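Local coordinates for protein methionine gamma-lyase (Trichomonas vaginalis, PDB 1E5E) that belongs to the PLP-dependent enzymes of Cys/Met metabolism and assembles as a tetramer of identical chains, at residues A[329-334]-A[388-393]; A[273-278]-A[310-315]. All blocks are in the same frame, centred on the assembly; numbering follows the deposited sequence. Where two conformers were deposited one is given.

Interactions 1 and 2 lie on the same side of the chain's centre, about 13 Å apart between centres, and share one apolar layer over the five-stranded sheet that contains strands 311-316 and 334-335. Phe388 of interaction 1 joins them: its CE2 lies 3.8 Å from CG1 of Val274, its CG 3.9 Å from CD2 of Leu278, and its CE1 3.9 Å from CZ of Phe314. Interaction 2 is wholly buried, whereas interaction 1 runs from that core out to the surface. Neither reaches the bound N-(hydroxy{3-hydroxy-2-methyl-5-[(phosphonooxy)methyl]pyridin-4-yl}methyl)norvaline (PPJ), which is about 13 Å from the side chain of Ile333 and about 14 Å from that of Ile312.

Interaction 1. Residues A[329-334]-A[388-393]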
ATOM      1  N   ASN A 329     -34.657  -2.041  -4.881  1.00 27.61           N
ATOM      2  CA  ASN A 329     -35.008  -0.644  -5.168  1.00 28.76           C
ATOM      3  C   ASN A 329     -34.402   0.384  -4.219  1.00 26.94           C
ATOM      4  O   ASN A 329     -34.764   1.563  -4.135  1.00 24.99           O
ATOM      5  CB  ASN A 329     -36.552  -0.598  -5.194  1.00 32.71           C
ATOM      6  CG  ASN A 329     -37.068  -1.285  -6.456  1.00 36.83           C
ATOM      7  OD1 ASN A 329     -36.749  -0.858  -7.582  1.00 39.65           O
ATOM      8  ND2 ASN A 329     -37.706  -2.442  -6.327  1.00 37.55           N
ATOM      9  N   LEU A 330     -33.530  -0.113  -3.345  1.00 25.32           N
ATOM     10  CA  LEU A 330     -32.831   0.749  -2.396  1.00 25.06           C
ATOM     11  C   LEU A 330     -31.770   1.546  -3.169  1.00 24.47           C
ATOM     12  O   LEU A 330     -31.111   0.967  -4.027  1.00 23.67           O
ATOM     13  CB  LEU A 330     -32.207  -0.057  -1.263  1.00 22.37           C
ATOM     14  CG  LEU A 330     -33.258  -0.606  -0.268  1.00 21.39           C
ATOM     15  CD1 LEU A 330     -32.598  -1.597   0.702  1.00 19.98           C
ATOM     16  CD2 LEU A 330     -33.863   0.535   0.523  1.00 19.66           C
ATOM     17  N   LYS A 331     -31.700   2.839  -2.900  1.00 23.46           N
ATOM     18  CA  LYS A 331     -30.741   3.678  -3.588  1.00 25.57           C
ATOM     19  C   LYS A 331     -29.547   4.115  -2.739  1.00 23.27           C
ATOM     20  O   LYS A 331     -28.551   4.563  -3.299  1.00 23.53           O
ATOM     21  CB  LYS A 331     -31.444   4.908  -4.198  1.00 26.60           C
ATOM     22  CG  LYS A 331     -32.516   4.510  -5.235  1.00 31.04           C
ATOM     23  CD  LYS A 331     -33.475   5.689  -5.424  1.00 33.99           C
ATOM     24  CE  LYS A 331     -34.785   5.249  -6.090  1.00 36.73           C
ATOM     25  NZ  LYS A 331     -34.832   5.506  -7.554  1.00 37.91           N
ATOM     26  N   LEU A 332     -29.609   4.110  -1.425  1.00 21.57           N
ATOM     27  CA  LEU A 332     -28.506   4.624  -0.618  1.00 20.25           C
ATOM     28  C   LEU A 332     -27.825   3.458   0.081  1.00 20.36           C
ATOM     29  O   LEU A 332     -26.591   3.337   0.082  1.00 19.28           O
ATOM     30  CB  LEU A 332     -29.060   5.678   0.322  1.00 20.90           C
ATOM     31  CG  LEU A 332     -28.078   6.223   1.379  1.00 21.64           C
ATOM     32  CD1 LEU A 332     -26.863   6.823   0.687  1.00 21.45           C
ATOM     33  CD2 LEU A 332     -28.829   7.195   2.269  1.00 20.66           C
ATOM     34  N   ILE A 333     -28.642   2.566   0.634  1.00 17.65           N
ATOM     35  CA  ILE A 333     -28.153   1.362   1.302  1.00 18.45           C
ATOM     36  C   ILE A 333     -27.588   0.432   0.218  1.00 19.43           C
ATOM     37  O   ILE A 333     -28.154   0.407  -0.884  1.00 19.88           O
ATOM     38  CB  ILE A 333     -29.243   0.716   2.150  1.00 19.26           C
ATOM     39  CG1 ILE A 333     -29.602   1.777   3.219  1.00 21.90           C
ATOM     40  CG2 ILE A 333     -28.714  -0.537   2.846  1.00 18.30           C
ATOM     41  CD1 ILE A 333     -30.996   1.672   3.748  1.00 24.85           C
ATOM     42  N   THR A 334     -26.456  -0.189   0.480  1.00 17.36           N
ATOM     43  CA  THR A 334     -25.748  -0.977  -0.507  1.00 17.92           C
ATOM     44  C   THR A 334     -26.006  -2.467  -0.368  1.00 19.24           C
ATOM     45  O   THR A 334     -25.983  -2.995   0.744  1.00 18.29           O
ATOM     46  CB  THR A 334     -24.219  -0.713  -0.367  1.00 17.41           C
ATOM     47  OG1 THR A 334     -23.994   0.686  -0.660  1.00 18.09           O
ATOM     48  CG2 THR A 334     -23.422  -1.525  -1.372  1.00 15.12           C
ATOM     49  N   PHE A 388     -35.444   3.749   2.979  1.00 21.91           N
ATOM     50  CA  PHE A 388     -36.391   2.649   3.251  1.00 24.43           C
ATOM     51  C   PHE A 388     -37.832   3.066   2.946  1.00 24.75           C
ATOM     52  O   PHE A 388     -38.595   2.259   2.401  1.00 25.58           O
ATOM     53  CB  PHE A 388     -36.283   2.162   4.667  1.00 23.94           C
ATOM     54  CG  PHE A 388     -35.141   1.226   4.934  1.00 24.62           C
ATOM     55  CD1 PHE A 388     -35.137  -0.041   4.389  1.00 24.75           C
ATOM     56  CD2 PHE A 388     -34.101   1.613   5.752  1.00 23.65           C
ATOM     57  CE1 PHE A 388     -34.107  -0.926   4.659  1.00 24.23           C
ATOM     58  CE2 PHE A 388     -33.085   0.712   6.010  1.00 26.19           C
ATOM     59  CZ  PHE A 388     -33.068  -0.549   5.468  1.00 24.19           C
ATOM     60  N   LYS A 389     -38.209   4.297   3.263  1.00 25.59           N
ATOM     61  CA  LYS A 389     -39.567   4.747   2.956  1.00 27.76           C
ATOM     62  C   LYS A 389     -39.910   4.587   1.468  1.00 27.60           C
ATOM     63  O   LYS A 389     -40.982   4.045   1.188  1.00 24.65           O
ATOM     64  CB  LYS A 389     -39.800   6.187   3.346  1.00 29.41           C
ATOM     65  CG  LYS A 389     -41.123   6.769   2.834  1.00 32.86           C
ATOM     66  CD  LYS A 389     -41.518   7.909   3.767  1.00 35.13           C
ATOM     67  CE  LYS A 389     -42.525   8.842   3.103  1.00 37.34           C
ATOM     68  NZ  LYS A 389     -43.734   8.099   2.682  1.00 38.18           N
ATOM     69  N   GLN A 390     -39.076   5.058   0.556  1.00 26.54           N
ATOM     70  CA  GLN A 390     -39.421   4.950  -0.846  1.00 29.43           C
ATOM     71  C   GLN A 390     -39.451   3.469  -1.228  1.00 30.87           C
ATOM     72  O   GLN A 390     -40.352   3.054  -1.962  1.00 31.61           O
ATOM     73  CB  GLN A 390     -38.527   5.727  -1.806  1.00 28.61           C
ATOM     74  CG  GLN A 390     -37.039   5.431  -1.826  1.00 29.29           C
ATOM     75  CD  GLN A 390     -36.624   4.334  -2.771  1.00 30.33           C
ATOM     76  OE1 GLN A 390     -37.397   4.062  -3.700  1.00 29.67           O
ATOM     77  NE2 GLN A 390     -35.484   3.674  -2.557  1.00 29.10           N
ATOM     78  N   GLY A 391     -38.476   2.701  -0.783  1.00 30.71           N
ATOM     79  CA  GLY A 391     -38.393   1.287  -1.133  1.00 31.26           C
ATOM     80  C   GLY A 391     -39.646   0.556  -0.617  1.00 32.93           C
ATOM     81  O   GLY A 391     -40.204  -0.267  -1.343  1.00 31.36           O
ATOM     82  N   LEU A 392     -39.956   0.726   0.660  1.00 33.25           N
ATOM     83  CA  LEU A 392     -41.097   0.072   1.289  1.00 35.36           C
ATOM     84  C   LEU A 392     -42.448   0.536   0.746  1.00 38.92           C
ATOM     85  O   LEU A 392     -43.322  -0.290   0.425  1.00 40.06           O
ATOM     86  CB  LEU A 392     -41.067   0.272   2.813  1.00 32.37           C
ATOM     87  CG  LEU A 392     -39.959  -0.517   3.540  1.00 30.17           C
ATOM     88  CD1 LEU A 392     -39.847  -0.103   4.992  1.00 28.40           C
ATOM     89  CD2 LEU A 392     -40.233  -2.004   3.411  1.00 29.85           C
ATOM     90  N   ASP A 393     -42.660   1.840   0.581  1.00 40.51           N
ATOM     91  CA  ASP A 393     -43.917   2.345   0.045  1.00 42.13           C
ATOM     92  C   ASP A 393     -44.194   1.706  -1.307  1.00 44.25           C
ATOM     93  O   ASP A 393     -45.324   1.259  -1.492  1.00 44.90           O
ATOM     94  CB  ASP A 393     -43.937   3.870  -0.058  1.00 40.69           C
ATOM     95  CG  ASP A 393     -44.123   4.483   1.322  1.00 41.20           C
ATOM     96  OD1 ASP A 393     -44.234   5.733   1.399  1.00 40.62           O
ATOM     97  OD2 ASP A 393     -44.118   3.730   2.334  1.00 41.15           O
TER
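Gln390 reaches from helix 381-396 to the loop at Asn329 and gives its NE2 to the backbone O of Asn329, 2.7 Å away. The N-H points almost straight at the oxygen (177°), which lies in the plane of the Gln390 amide, although the nitrogen itself is tilted 23° from the plane of the Asn329 carbonyl. The reach depends on a folded side chain: CG sits between backbone N and carbonyl carbon (chi1 58°), and a second bend at chi2 turns the amide toward the loop. Asp387 OD1 also accepts a bond from NE2, so two oxygens fix the rotation of the amide. Lys331 crosses this group obliquely, its CE 3.7 Å from OE1 of Gln390.

Deeper in, Ile333 meets Phe388 at about a right angle, its methyl CD1 over one ring face. The 3.2 Å from Ile333 CD1 to Phe388 CE2 is tighter than normal packing, its exact value doubtful. Leu330 comes obliquely instead, its CD2 4.1 Å from Phe388 CD1.

In this C-terminal domain of a fold-type I PLP enzyme, the Asp387 carboxylate accepts three successive backbone N-H groups, of Lys331, Leu332 and Ile333, holding the loop that leads from helix 319-328 into strand 334-335. Ile346 of strand 345-347 touches Leu330, Ile333 and Phe388, while Tyr277 of helix 260-279 touches Phe388 and Lys389.

Interaction 2. Residues A[273-278]-A[310-315]; sequences KVAEYL and SMITFI
Ile312 projects from strand 311-316 into the side of helix 260-279, where its CD1 touches Val274 and Ala275. With CG1 anti to the carbonyl carbon (chi1 -62°) and the chain extended beyond it, CD1 is carried out to the helix surface. There it lies 3.6 Å from CB of Ala275 and 3.8 Å from CG1 of Val274, the Val274 side chain lying at a slant to it. Ile312 CD1 also lies 3.5 Å from Ala275 N, close to the helix main chain, which the short Ala275 side chain does not screen. The other branch of Ile312, CG2, is directed toward the next turn and meets CD1 of Leu278 at 4.0 Å.

Leu278 CD1 therefore has two partners. Its second is the ring of Phe314, two residues along the strand, which the leucine side chain meets at about a right angle. CD1 stands over one ring face, 4.1 Å from the centroid and 24° off the normal, displaced toward the CD1 and CE1 rim of Phe314: a CH-pi contact. Phe314 has its CG between backbone N and carbonyl carbon, which turns that face to the leucine.

The axes of segments 273-278 and 311-315 run 11° apart and approach to 9.3 Å, the helix covering one face of the five-stranded sheet in the C-terminal domain of this fold-type I PLP enzyme. Val287 of strand 284-288 extends the layer by touching Leu278, Ile312 and Phe314. Every side chain that meets here is apolar and buried, consistent with packing driven mainly by burial of apolar surface, with one CH-pi contact as its directional element.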
ATOM      1  N   LYS A 273     -32.545   4.705  15.385  1.00 20.45           N
ATOM      2  CA  LYS A 273     -33.562   5.437  14.639  1.00 20.09           C
ATOM      3  C   LYS A 273     -34.131   4.610  13.489  1.00 19.74           C
ATOM      4  O   LYS A 273     -35.352   4.587  13.296  1.00 18.57           O
ATOM      5  CB  LYS A 273     -33.038   6.760  14.042  1.00 20.24           C
ATOM      6  CG  LYS A 273     -32.636   7.744  15.129  1.00 22.24           C
ATOM      7  CD  LYS A 273     -31.761   8.868  14.625  1.00 22.10           C
ATOM      8  CE  LYS A 273     -31.451   9.840  15.792  1.00 22.08           C
ATOM      9  NZ  LYS A 273     -30.490  10.850  15.249  1.00 23.41           N
ATOM     10  N   VAL A 274     -33.245   3.911  12.786  1.00 18.26           N
ATOM     11  CA  VAL A 274     -33.685   3.121  11.655  1.00 18.32           C
ATOM     12  C   VAL A 274     -34.541   1.939  12.103  1.00 19.27           C
ATOM     13  O   VAL A 274     -35.572   1.666  11.452  1.00 20.72           O
ATOM     14  CB  VAL A 274     -32.516   2.638  10.782  1.00 17.08           C
ATOM     15  CG1 VAL A 274     -33.002   1.683   9.723  1.00 15.19           C
ATOM     16  CG2 VAL A 274     -31.806   3.850  10.150  1.00 16.79           C
ATOM     17  N   ALA A 275     -34.162   1.322  13.208  1.00 17.67           N
ATOM     18  CA  ALA A 275     -34.935   0.161  13.651  1.00 20.21           C
ATOM     19  C   ALA A 275     -36.337   0.612  14.049  1.00 21.41           C
ATOM     20  O   ALA A 275     -37.278  -0.079  13.696  1.00 21.40           O
ATOM     21  CB  ALA A 275     -34.253  -0.572  14.805  1.00 18.07           C
ATOM     22  N   GLU A 276     -36.463   1.701  14.779  1.00 22.61           N
ATOM     23  CA  GLU A 276     -37.742   2.244  15.190  1.00 24.77           C
ATOM     24  C   GLU A 276     -38.623   2.560  13.984  1.00 24.04           C
ATOM     25  O   GLU A 276     -39.798   2.216  13.997  1.00 21.38           O
ATOM     26  CB  GLU A 276     -37.597   3.535  16.022  1.00 26.80           C
ATOM     27  CG  GLU A 276     -37.030   3.268  17.400  0.50 31.40           C
ATOM     28  CD  GLU A 276     -36.905   4.330  18.449  0.50 33.53           C
ATOM     29  OE1 GLU A 276     -37.391   5.476  18.350  0.50 35.85           O
ATOM     30  OE2 GLU A 276     -36.309   4.079  19.531  0.50 35.03           O
ATOM     31  N   TYR A 277     -38.037   3.106  12.907  1.00 22.35           N
ATOM     32  CA  TYR A 277     -38.820   3.386  11.719  1.00 22.34           C
ATOM     33  C   TYR A 277     -39.315   2.102  11.078  1.00 22.44           C
ATOM     34  O   TYR A 277     -40.462   2.020  10.646  1.00 24.08           O
ATOM     35  CB  TYR A 277     -37.964   4.205  10.699  1.00 22.48           C
ATOM     36  CG  TYR A 277     -38.768   4.337   9.410  1.00 21.35           C
ATOM     37  CD1 TYR A 277     -39.788   5.268   9.343  1.00 22.08           C
ATOM     38  CD2 TYR A 277     -38.499   3.560   8.312  1.00 21.48           C
ATOM     39  CE1 TYR A 277     -40.553   5.402   8.195  1.00 21.86           C
ATOM     40  CE2 TYR A 277     -39.233   3.673   7.143  1.00 21.60           C
ATOM     41  CZ  TYR A 277     -40.260   4.595   7.122  1.00 21.49           C
ATOM     42  OH  TYR A 277     -41.024   4.722   6.012  1.00 23.83           O
ATOM     43  N   LEU A 278     -38.486   1.060  10.982  1.00 21.69           N
ATOM     44  CA  LEU A 278     -38.867  -0.175  10.332  1.00 23.76           C
ATOM     45  C   LEU A 278     -39.995  -0.884  11.087  1.00 24.55           C
ATOM     46  O   LEU A 278     -40.956  -1.361  10.508  1.00 22.27           O
ATOM     47  CB  LEU A 278     -37.708  -1.160  10.186  1.00 22.97           C
ATOM     48  CG  LEU A 278     -36.517  -0.670   9.340  1.00 25.20           C
ATOM     49  CD1 LEU A 278     -35.346  -1.658   9.441  1.00 24.50           C
ATOM     50  CD2 LEU A 278     -36.962  -0.479   7.901  1.00 24.68           C
ATOM     51  N   SER A 310     -25.212  -1.865  15.493  1.00 16.20           N
ATOM     52  CA  SER A 310     -25.798  -1.254  14.301  1.00 17.57           C
ATOM     53  C   SER A 310     -26.374  -2.316  13.387  1.00 17.81           C
ATOM     54  O   SER A 310     -26.798  -1.909  12.313  1.00 17.58           O
ATOM     55  CB  SER A 310     -24.769  -0.340  13.636  1.00 16.62           C
ATOM     56  OG  SER A 310     -23.889  -1.105  12.824  1.00 18.70           O
ATOM     57  N   MET A 311     -26.484  -3.543  13.885  1.00 18.43           N
ATOM     58  CA  MET A 311     -27.120  -4.625  13.141  1.00 18.78           C
ATOM     59  C   MET A 311     -28.636  -4.555  13.450  1.00 18.97           C
ATOM     60  O   MET A 311     -29.062  -4.381  14.591  1.00 17.68           O
ATOM     61  CB  MET A 311     -26.619  -6.038  13.487  1.00 15.74           C
ATOM     62  CG  MET A 311     -25.108  -6.257  13.217  1.00 15.65           C
ATOM     63  SD  MET A 311     -24.634  -5.821  11.534  1.00 11.78           S
ATOM     64  CE  MET A 311     -25.433  -7.043  10.552  1.00 11.89           C
ATOM     65  N   ILE A 312     -29.442  -4.751  12.413  1.00 17.31           N
ATOM     66  CA  ILE A 312     -30.882  -4.759  12.522  1.00 18.25           C
ATOM     67  C   ILE A 312     -31.359  -5.896  11.634  1.00 19.43           C
ATOM     68  O   ILE A 312     -30.981  -5.828  10.469  1.00 20.45           O
ATOM     69  CB  ILE A 312     -31.545  -3.453  12.061  1.00 18.61           C
ATOM     70  CG1 ILE A 312     -31.141  -2.203  12.878  1.00 17.32           C
ATOM     71  CG2 ILE A 312     -33.074  -3.599  12.172  1.00 18.23           C
ATOM     72  CD1 ILE A 312     -31.694  -0.902  12.249  1.00 17.06           C
ATOM     73  N   THR A 313     -32.169  -6.840  12.101  1.00 18.53           N
ATOM     74  CA  THR A 313     -32.650  -7.855  11.144  1.00 19.11           C
ATOM     75  C   THR A 313     -34.172  -7.777  11.054  1.00 19.13           C
ATOM     76  O   THR A 313     -34.782  -7.525  12.105  1.00 20.48           O
ATOM     77  CB  THR A 313     -32.164  -9.238  11.593  1.00 19.23           C
ATOM     78  OG1 THR A 313     -30.736  -9.298  11.407  1.00 19.59           O
ATOM     79  CG2 THR A 313     -32.826 -10.344  10.779  1.00 17.90           C
ATOM     80  N   PHE A 314     -34.779  -7.858   9.885  1.00 18.23           N
ATOM     81  CA  PHE A 314     -36.218  -7.663   9.822  1.00 19.58           C
ATOM     82  C   PHE A 314     -36.788  -8.583   8.750  1.00 20.95           C
ATOM     83  O   PHE A 314     -36.141  -9.163   7.877  1.00 19.94           O
ATOM     84  CB  PHE A 314     -36.683  -6.219   9.622  1.00 20.09           C
ATOM     85  CG  PHE A 314     -36.195  -5.586   8.333  1.00 20.24           C
ATOM     86  CD1 PHE A 314     -34.875  -5.154   8.199  1.00 19.22           C
ATOM     87  CD2 PHE A 314     -37.044  -5.378   7.286  1.00 20.96           C
ATOM     88  CE1 PHE A 314     -34.422  -4.575   7.026  1.00 19.35           C
ATOM     89  CE2 PHE A 314     -36.617  -4.798   6.085  1.00 20.62           C
ATOM     90  CZ  PHE A 314     -35.294  -4.396   5.973  1.00 19.60           C
ATOM     91  N   ILE A 315     -38.089  -8.826   8.979  1.00 21.80           N
ATOM     92  CA  ILE A 315     -38.852  -9.707   8.092  1.00 21.88           C
ATOM     93  C   ILE A 315     -40.043  -8.939   7.540  1.00 21.58           C
ATOM     94  O   ILE A 315     -40.759  -8.201   8.237  1.00 18.96           O
ATOM     95  CB  ILE A 315     -39.252 -10.989   8.819  1.00 22.90           C
ATOM     96  CG1 ILE A 315     -38.101 -11.740   9.487  1.00 22.58           C
ATOM     97  CG2 ILE A 315     -39.989 -11.955   7.886  1.00 24.27           C
ATOM     98  CD1 ILE A 315     -38.560 -12.698  10.604  1.00 24.43           C
TER